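Local coordinates for protein novel immune-type receptor 11 (Ictalurus punctatus, PDB 2QTE) that probably serves as a cell-surface immune receptor of the NITR family, members of which are linked to allogeneic recognition in bony fish, at residues M69-D73 against Q74-L78. The protein carries 1 engineered substitution. Numbering follows the deposited sequence.
Sequences MTVND and QKFDL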
loop_
_atom_site.group_PDB
_atom_site.type_symbol
_atom_site.label_atom_id
_atom_site.label_comp_id
_atom_site.label_asym_id
_atom_site.label_seq_id
_atom_site.Cartn_x
_atom_site.Cartn_y
_atom_site.Cartn_z
ATOM N N MET A 69 -17.282 10.515 1.946
ATOM C CA MET A 69 -17.067 9.977 0.616
ATOM C C MET A 69 -18.286 10.226 -0.232
ATOM O O MET A 69 -19.385 10.434 0.276
ATOM C CB MET A 69 -16.827 8.465 0.681
ATOM C CG MET A 69 -15.534 8.037 1.323
ATOM S SD MET A 69 -14.985 6.371 0.906
ATOM C CE MET A 69 -14.512 6.720 -0.766
ATOM N N THR A 70 -18.057 10.231 -1.538
ATOM C CA THR A 70 -19.102 10.163 -2.525
ATOM C C THR A 70 -19.037 8.769 -3.125
ATOM O O THR A 70 -18.051 8.412 -3.801
ATOM C CB THR A 70 -18.850 11.261 -3.538
ATOM O OG1 THR A 70 -18.922 12.520 -2.842
ATOM C CG2 THR A 70 -19.902 11.246 -4.686
ATOM N N VAL A 71 -20.043 7.944 -2.834
ATOM C CA VAL A 71 -20.057 6.579 -3.344
ATOM C C VAL A 71 -21.311 6.380 -4.191
ATOM O O VAL A 71 -22.427 6.577 -3.701
ATOM C CB VAL A 71 -19.999 5.547 -2.205
ATOM C CG1 VAL A 71 -20.079 4.100 -2.734
ATOM C CG2 VAL A 71 -18.713 5.804 -1.311
ATOM N N ASN A 72 -21.116 6.016 -5.459
ATOM C CA ASN A 72 -22.209 5.643 -6.345
ATOM C C ASN A 72 -21.779 4.560 -7.374
ATOM O O ASN A 72 -20.811 3.849 -7.145
ATOM C CB ASN A 72 -22.850 6.876 -7.002
ATOM C CG ASN A 72 -21.881 7.714 -7.833
ATOM O OD1 ASN A 72 -21.097 7.202 -8.642
ATOM N ND2 ASN A 72 -21.962 9.027 -7.660
ATOM N N ASP A 73 -22.512 4.419 -8.474
ATOM C CA ASP A 73 -22.159 3.444 -9.520
ATOM C C ASP A 73 -20.844 3.782 -10.220
ATOM O O ASP A 73 -20.234 2.936 -10.897
ATOM C CB ASP A 73 -23.281 3.365 -10.570
ATOM C CG ASP A 73 -24.382 2.361 -10.202
ATOM O OD1 ASP A 73 -25.534 2.582 -10.671
ATOM O OD2 ASP A 73 -24.120 1.366 -9.456
ATOM N N GLN A 74 -20.418 5.035 -10.078
ATOM C CA GLN A 74 -19.290 5.510 -10.842
ATOM C C GLN A 74 -18.140 5.966 -9.963
ATOM O O GLN A 74 -17.000 6.009 -10.433
ATOM C CB GLN A 74 -19.714 6.606 -11.825
ATOM C CG GLN A 74 -20.712 6.107 -12.934
ATOM C CD GLN A 74 -22.191 6.281 -12.543
ATOM O OE1 GLN A 74 -22.796 5.420 -11.885
ATOM N NE2 GLN A 74 -22.770 7.408 -12.949
ATOM N N LYS A 75 -18.419 6.264 -8.693
ATOM C CA LYS A 75 -17.463 6.997 -7.859
ATOM C C LYS A 75 -17.185 6.334 -6.541
ATOM O O LYS A 75 -18.077 5.775 -5.911
ATOM C CB LYS A 75 -17.994 8.405 -7.565
ATOM C CG LYS A 75 -18.104 9.306 -8.770
ATOM C CD LYS A 75 -18.626 10.673 -8.386
ATOM C CE LYS A 75 -18.811 11.525 -9.611
ATOM N NZ LYS A 75 -18.735 12.980 -9.291
ATOM N N PHE A 76 -15.946 6.420 -6.091
ATOM C CA PHE A 76 -15.648 6.027 -4.746
ATOM C C PHE A 76 -14.679 7.093 -4.255
ATOM O O PHE A 76 -13.497 6.814 -3.980
ATOM C CB PHE A 76 -15.058 4.625 -4.783
ATOM C CG PHE A 76 -14.839 4.006 -3.436
ATOM C CD1 PHE A 76 -15.912 3.719 -2.595
ATOM C CD2 PHE A 76 -13.557 3.667 -3.013
ATOM C CE1 PHE A 76 -15.719 3.151 -1.358
ATOM C CE2 PHE A 76 -13.368 3.095 -1.758
ATOM C CZ PHE A 76 -14.437 2.831 -0.933
ATOM N N ASP A 77 -15.159 8.330 -4.207
ATOM C CA ASP A 77 -14.241 9.476 -3.985
ATOM C C ASP A 77 -14.209 9.906 -2.530
ATOM O O ASP A 77 -15.233 9.975 -1.889
ATOM C CB ASP A 77 -14.627 10.663 -4.838
ATOM C CG ASP A 77 -14.784 10.313 -6.319
ATOM O OD1 ASP A 77 -14.251 9.266 -6.770
ATOM O OD2 ASP A 77 -15.399 11.123 -7.032
ATOM N N LEU A 78 -13.020 10.266 -2.050
ATOM C CA LEU A 78 -12.824 10.637 -0.668
ATOM C C LEU A 78 -12.811 12.191 -0.568
ATOM O O LEU A 78 -12.091 12.823 -1.306
ATOM C CB LEU A 78 -11.486 10.015 -0.242
ATOM C CG LEU A 78 -10.958 10.125 1.187
ATOM C CD1 LEU A 78 -11.931 9.543 2.187
ATOM C CD2 LEU A 78 -9.604 9.401 1.228
#
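Asn72 OD1 accepts two backbone N-H groups at the hairpin turn. Gln74 N is 2.7 Å from Asn72 OD1, with an angle of 153° at the hydrogen, and lies in the plane of the amide. Lys75 N is 2.8 Å from Asn72 OD1, but that bond is bent and weak. Asn72 CG sits between its own backbone N and carbonyl carbon (chi1 59°), which turns the amide across the turn. Asn72 N in turn donates to Lys75 O. With an alanine here, the N-H groups of Gln74 and Lys75 would probably lose this acceptor. The turn joins antiparallel strands 67-71 and 76-80, a beta hairpin in the smaller sheet of the V-set immunoglobulin sandwich. Thr70 and Asp77 form a hydrogen-bonded pair: Thr70 N to Asp77 O and Asp77 N to Thr70 O are each 2.9 Å. Met69, Val71, Phe76 and Leu78 lie on the other face of the hairpin and pack against strand 44-49, Met69 and Val71 also on Tyr56. The Met69 chain bends at chi3 (72°) and sets CE over the centre of the Phe76 ring, 3.6 Å from the centroid. Met69 CE makes a CH-pi contact there; SD lies over the same face, off-centre, and adds a Met-aromatic contact. Val71 CG2 approaches Phe76 CD1 obliquely at 3.7 Å. Trp34 meets the Phe76 ring nearly parallel, and Trp34 NE1 donates to Phe76 O. Asp77 OD1 accepts a hydrogen bond from Cys21 N; Cys21 is the disulfide partner of Cys93.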